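PDB 5UOF: alpha,alpha-trehalose-phosphate synthase (UDP-forming), which is a glycosyltransferase of family 20, built on the GT-B plan of two Rossmann-like domains, each with a mainly parallel sheet flanked by helices. Local coordinates for residues G44-G49 / T71-G76; L12-N17 / D38-T43. All coordinates share one frame; numbering follows the deposited sequence.

Both contacts are buried and involve the same mixed sheet, their centres about 9 Å apart. Contact 2 packs helix 32-43 onto strand 12-16, and contact 1 then pairs strand 46-48, which follows that helix in the chain, with strand 70-77; strands 12-16 and 46-48 are neighbours in the sheet. The chemistry follows the place: within the sheet, contact 1 rests on backbone hydrogen bonds, whereas between layers contact 2 is mostly methyl packing with a single N-H to hydroxyl bond. The two touch directly, Phe48 N lying 2.8 Å from Val14 O, a probable hydrogen bond, and Leu40 CD2 lying 3.6 Å from Val46 O.

Contact 1 of 2, residues G44-G49 / T71-G76; sequences GGVWFG and TYATVG
Trp47 brings CE3, on the six-membered part of its indole, against the edge of the Tyr72 ring, 4.0 Å from Tyr72 CE1. The indole atom lies near the phenol's plane, and the two side chains run obliquely past each other. Different first torsions bring them together: Trp47 CG stands anti to its own N (chi1 -166°), Tyr72 CG anti to its carbonyl carbon (chi1 -57°). Met37 of helix 32-43 touches both side chains, while Trp47 NE1 is hydrogen-bonded to Ser16 OG of strand 12-16.

The other face carries smaller groups. Val46 CG1 meets Ala73 CB at 3.8 Å, and its CG2 branch lies alongside Thr71 CB. Phe48 reaches the same methyl with CD1, 4.1 Å from Ala73 CB, so two larger neighbours share one small residue.

Between these two faces the strands run parallel, and bonds alternate between them: Thr71 N to Gly45 O, Trp47 N to Thr71 O at 2.9 Å, then Ala73 N to Trp47 O, also 2.9 Å. Both bonds of Gly49, where the chain turns a corner, are longer: 3.2 Å from Gly49 N to Ala73 O and 3.3 Å from Val75 N to Gly49 O. Five main-chain bonds thus hold the strands in register and the hydrophobic contacts on both faces add packing, as in the parallel sheet of a Rossmann-like domain.

Contact 2 of 2, residues L12-N17 / D38-T43; sequences LIVVSN and DALQET. With EDO (1,2-ethanediol), chain Q.
Leu12 and Leu40 meet where helix 32-43 packs on strand 12-16, inside the beta-alpha-beta unit that continues into strand 46-48, a building block of the Rossmann-like fold. The segments run roughly antiparallel, their axes 145° apart and 8.4 Å at closest approach.

Leu12 points at the helix. With CG swung anti to the backbone N (chi1 -179°), it brings CD2 to 3.6 Å from the Ala39 methyl. Leu40 leaves the helix beside the strand and reaches back with its tip: CG is anti to the carbonyl carbon (chi1 -70°), and the next torsion is extended, placing CD2 3.4 Å from Leu12 O and 3.8 Å from Val14 CG2. Val14 and Leu40 cross nearly at right angles, the valine offering the branch that lies beside its own N. Trp47 of strand 46-48 touches both, extending this apolar layer along the sheet.

Helix 450-472 packs alongside, its Arg462 touching Glu42 and Thr43. A 1,2-ethanediol, probably from the crystallisation liquor, hydrogen-bonds through O2 to Glu42 OE1 (2.8 Å) and is also hydrogen-bonded to Asp455 of helix 450-472.

In the last part of the segment, Thr43 OG1 lies between its own N and carbonyl carbon. It donates to Ala39 O at 2.9 Å, on the opposite face of that carbonyl's plane from Thr43 N, and accepts the backbone N-H of Leu12, with Leu12 N 3.1 Å from Thr43 OG1.

Contact 1 of 2, residues G44-G49 / T71-G76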
loop_
_atom_site.group_PDB
_atom_site.type_symbol
_atom_site.label_atom_id
_atom_site.label_comp_id
_atom_site.label_asym_id
_atom_site.label_seq_id
_atom_site.Cartn_x
_atom_site.Cartn_y
_atom_site.Cartn_z
ATOM N N GLY A 44 -35.155 15.024 -17.540
ATOM C CA GLY A 44 -34.860 16.078 -18.494
ATOM C C GLY A 44 -33.563 16.788 -18.157
ATOM O O GLY A 44 -33.486 18.024 -18.160
ATOM N N GLY A 45 -32.532 16.004 -17.851
ATOM C CA GLY A 45 -31.307 16.526 -17.282
ATOM C C GLY A 45 -30.276 16.945 -18.312
ATOM O O GLY A 45 -30.547 17.081 -19.506
ATOM N N VAL A 46 -29.060 17.168 -17.812
ATOM C CA VAL A 46 -27.933 17.648 -18.599
ATOM C C VAL A 46 -26.736 16.750 -18.306
ATOM O O VAL A 46 -26.471 16.423 -17.145
ATOM C CB VAL A 46 -27.595 19.118 -18.271
ATOM C CG1 VAL A 46 -26.485 19.642 -19.177
ATOM C CG2 VAL A 46 -28.843 19.994 -18.381
ATOM N N TRP A 47 -26.033 16.338 -19.356
ATOM C CA TRP A 47 -24.743 15.669 -19.243
ATOM C C TRP A 47 -23.689 16.670 -19.692
ATOM O O TRP A 47 -23.728 17.143 -20.836
ATOM C CB TRP A 47 -24.702 14.398 -20.094
ATOM C CG TRP A 47 -23.552 13.456 -19.806
ATOM C CD1 TRP A 47 -22.422 13.713 -19.089
ATOM C CD2 TRP A 47 -23.449 12.101 -20.253
ATOM N NE1 TRP A 47 -21.617 12.592 -19.061
ATOM C CE2 TRP A 47 -22.232 11.591 -19.768
ATOM C CE3 TRP A 47 -24.278 11.268 -21.015
ATOM C CZ2 TRP A 47 -21.820 10.284 -20.020
ATOM C CZ3 TRP A 47 -23.870 9.972 -21.264
ATOM C CH2 TRP A 47 -22.648 9.494 -20.769
ATOM N N PHE A 48 -22.795 17.024 -18.777
ATOM C CA PHE A 48 -21.769 18.028 -18.989
ATOM C C PHE A 48 -20.402 17.365 -18.989
ATOM O O PHE A 48 -20.121 16.512 -18.144
ATOM C CB PHE A 48 -21.847 19.106 -17.895
ATOM C CG PHE A 48 -20.692 20.064 -17.893
ATOM C CD1 PHE A 48 -20.719 21.210 -18.687
ATOM C CD2 PHE A 48 -19.600 19.852 -17.069
ATOM C CE1 PHE A 48 -19.658 22.098 -18.672
ATOM C CE2 PHE A 48 -18.538 20.741 -17.050
ATOM C CZ PHE A 48 -18.567 21.862 -17.854
ATOM N N GLY A 49 -19.558 17.758 -19.938
ATOM C CA GLY A 49 -18.206 17.239 -19.983
ATOM C C GLY A 49 -17.542 17.530 -21.316
ATOM O O GLY A 49 -18.044 18.309 -22.131
ATOM N N THR A 71 -30.165 17.133 -22.446
ATOM C CA THR A 71 -29.277 18.155 -22.977
ATOM C C THR A 71 -27.834 17.714 -22.784
ATOM O O THR A 71 -27.463 17.226 -21.710
ATOM C CB THR A 71 -29.523 19.505 -22.297
ATOM O OG1 THR A 71 -30.892 19.882 -22.486
ATOM C CG2 THR A 71 -28.627 20.576 -22.889
ATOM N N TYR A 72 -27.031 17.860 -23.831
ATOM C CA TYR A 72 -25.603 17.582 -23.768
ATOM C C TYR A 72 -24.866 18.912 -23.851
ATOM O O TYR A 72 -24.974 19.623 -24.858
ATOM C CB TYR A 72 -25.184 16.631 -24.887
ATOM C CG TYR A 72 -25.957 15.325 -24.867
ATOM C CD1 TYR A 72 -25.499 14.237 -24.133
ATOM C CD2 TYR A 72 -27.155 15.189 -25.559
ATOM C CE1 TYR A 72 -26.197 13.045 -24.101
ATOM C CE2 TYR A 72 -27.864 13.999 -25.528
ATOM C CZ TYR A 72 -27.379 12.931 -24.796
ATOM O OH TYR A 72 -28.074 11.742 -24.760
ATOM N N ALA A 73 -24.155 19.257 -22.780
ATOM C CA ALA A 73 -23.440 20.523 -22.644
ATOM C C ALA A 73 -21.951 20.217 -22.635
ATOM O O ALA A 73 -21.433 19.672 -21.655
ATOM C CB ALA A 73 -23.853 21.253 -21.367
ATOM N N THR A 74 -21.258 20.560 -23.718
ATOM C CA THR A 74 -19.898 20.077 -23.914
ATOM C C THR A 74 -18.951 21.214 -24.264
ATOM O O THR A 74 -19.343 22.222 -24.866
ATOM C CB THR A 74 -19.837 19.007 -25.019
ATOM O OG1 THR A 74 -20.344 19.553 -26.249
ATOM C CG2 THR A 74 -20.678 17.797 -24.639
ATOM N N VAL A 75 -17.692 21.034 -23.872
ATOM C CA VAL A 75 -16.601 21.920 -24.251
ATOM C C VAL A 75 -15.494 21.077 -24.865
ATOM O O VAL A 75 -15.351 19.887 -24.563
ATOM C CB VAL A 75 -16.043 22.732 -23.057
ATOM C CG1 VAL A 75 -17.112 23.643 -22.470
ATOM C CG2 VAL A 75 -15.487 21.811 -21.996
ATOM N N GLY A 76 -14.719 21.698 -25.753
ATOM C CA GLY A 76 -13.418 21.166 -26.083
ATOM C C GLY A 76 -12.424 21.498 -24.989
ATOM O O GLY A 76 -12.719 22.244 -24.057
#

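Contact 2 of 2, residues L12-N17 / D38-T43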
loop_
_atom_site.group_PDB
_atom_site.type_symbol
_atom_site.label_atom_id
_atom_site.label_comp_id
_atom_site.label_asym_id
_atom_site.label_seq_id
_atom_site.Cartn_x
_atom_site.Cartn_y
_atom_site.Cartn_z
ATOM N N LEU A 12 -31.311 16.036 -13.199
ATOM C CA LEU A 12 -30.030 15.426 -12.885
ATOM C C LEU A 12 -28.977 16.020 -13.808
ATOM O O LEU A 12 -29.162 16.053 -15.028
ATOM C CB LEU A 12 -30.094 13.909 -13.057
ATOM C CG LEU A 12 -28.792 13.169 -12.735
ATOM C CD1 LEU A 12 -28.432 13.333 -11.264
ATOM C CD2 LEU A 12 -28.908 11.691 -13.131
ATOM N N ILE A 13 -27.888 16.504 -13.222
ATOM C CA ILE A 13 -26.747 17.021 -13.960
ATOM C C ILE A 13 -25.625 16.012 -13.771
ATOM O O ILE A 13 -25.069 15.897 -12.676
ATOM C CB ILE A 13 -26.326 18.416 -13.464
ATOM C CG1 ILE A 13 -27.552 19.337 -13.323
ATOM C CG2 ILE A 13 -25.228 19.023 -14.358
ATOM C CD1 ILE A 13 -28.291 19.649 -14.611
ATOM N N VAL A 14 -25.307 15.262 -14.818
ATOM C CA VAL A 14 -24.182 14.335 -14.790
ATOM C C VAL A 14 -22.936 15.070 -15.260
ATOM O O VAL A 14 -22.951 15.729 -16.307
ATOM C CB VAL A 14 -24.464 13.105 -15.669
ATOM C CG1 VAL A 14 -23.180 12.324 -15.913
ATOM C CG2 VAL A 14 -25.522 12.210 -15.022
ATOM N N VAL A 15 -21.858 14.963 -14.487
ATOM C CA VAL A 15 -20.569 15.554 -14.831
ATOM C C VAL A 15 -19.555 14.414 -14.906
ATOM O O VAL A 15 -19.336 13.706 -13.912
ATOM C CB VAL A 15 -20.137 16.607 -13.797
ATOM C CG1 VAL A 15 -18.760 17.166 -14.131
ATOM C CG2 VAL A 15 -21.165 17.734 -13.715
ATOM N N SER A 16 -18.948 14.222 -16.081
ATOM C CA SER A 16 -17.987 13.133 -16.249
ATOM C C SER A 16 -16.942 13.504 -17.296
ATOM O O SER A 16 -16.948 14.605 -17.852
ATOM C CB SER A 16 -18.687 11.831 -16.642
ATOM O OG SER A 16 -19.146 11.880 -17.983
ATOM N N ASN A 17 -16.058 12.543 -17.590
ATOM C CA ASN A 17 -14.896 12.815 -18.436
ATOM C C ASN A 17 -15.308 13.118 -19.866
ATOM O O ASN A 17 -14.725 13.998 -20.509
ATOM C CB ASN A 17 -13.931 11.623 -18.443
ATOM C CG ASN A 17 -13.344 11.320 -17.082
ATOM O OD1 ASN A 17 -13.090 12.218 -16.285
ATOM N ND2 ASN A 17 -13.121 10.040 -16.815
ATOM N N ASP A 38 -31.155 6.549 -18.312
ATOM C CA ASP A 38 -32.542 6.488 -17.853
ATOM C C ASP A 38 -32.857 7.620 -16.882
ATOM O O ASP A 38 -33.959 8.182 -16.909
ATOM C CB ASP A 38 -32.830 5.139 -17.201
ATOM C CG ASP A 38 -33.169 4.056 -18.210
ATOM O OD1 ASP A 38 -33.141 4.341 -19.428
ATOM O OD2 ASP A 38 -33.470 2.920 -17.785
ATOM N N ALA A 39 -31.902 7.960 -16.006
ATOM C CA ALA A 39 -32.114 9.050 -15.061
ATOM C C ALA A 39 -32.072 10.405 -15.756
ATOM O O ALA A 39 -32.851 11.308 -15.423
ATOM C CB ALA A 39 -31.072 8.985 -13.945
ATOM N N LEU A 40 -31.163 10.581 -16.717
ATOM C CA LEU A 40 -31.151 11.835 -17.474
ATOM C C LEU A 40 -32.441 12.011 -18.264
ATOM O O LEU A 40 -33.022 13.105 -18.289
ATOM C CB LEU A 40 -29.944 11.890 -18.408
ATOM C CG LEU A 40 -28.577 12.047 -17.729
ATOM C CD1 LEU A 40 -27.470 11.805 -18.735
ATOM C CD2 LEU A 40 -28.441 13.434 -17.101
ATOM N N GLN A 41 -32.904 10.938 -18.920
ATOM C CA GLN A 41 -34.137 11.020 -19.701
ATOM C C GLN A 41 -35.333 11.318 -18.807
ATOM O O GLN A 41 -36.194 12.134 -19.153
ATOM C CB GLN A 41 -34.368 9.718 -20.464
ATOM C CG GLN A 41 -33.451 9.481 -21.646
ATOM C CD GLN A 41 -33.582 8.062 -22.190
ATOM O OE1 GLN A 41 -33.080 7.745 -23.272
ATOM N NE2 GLN A 41 -34.258 7.199 -21.435
ATOM N N GLU A 42 -35.402 10.655 -17.653
ATOM C CA GLU A 42 -36.547 10.801 -16.761
ATOM C C GLU A 42 -36.647 12.218 -16.199
ATOM O O GLU A 42 -37.754 12.754 -16.052
ATOM C CB GLU A 42 -36.433 9.773 -15.640
ATOM C CG GLU A 42 -37.444 9.885 -14.530
ATOM C CD GLU A 42 -37.163 8.885 -13.423
ATOM O OE1 GLU A 42 -36.343 7.970 -13.650
ATOM O OE2 GLU A 42 -37.750 9.012 -12.328
ATOM N N THR A 43 -35.504 12.838 -15.883
ATOM C CA THR A 43 -35.469 14.159 -15.257
ATOM C C THR A 43 -35.276 15.303 -16.244
ATOM O O THR A 43 -35.223 16.458 -15.813
ATOM C CB THR A 43 -34.354 14.223 -14.203
ATOM O OG1 THR A 43 -33.075 14.139 -14.848
ATOM C CG2 THR A 43 -34.496 13.081 -13.203
HETATM C C1 EDO Q . -34.483 7.537 -10.979
HETATM O O1 EDO Q . -34.359 6.510 -9.989
HETATM C C2 EDO Q . -33.502 7.287 -12.116
HETATM O O2 EDO Q . -34.075 6.440 -13.124
#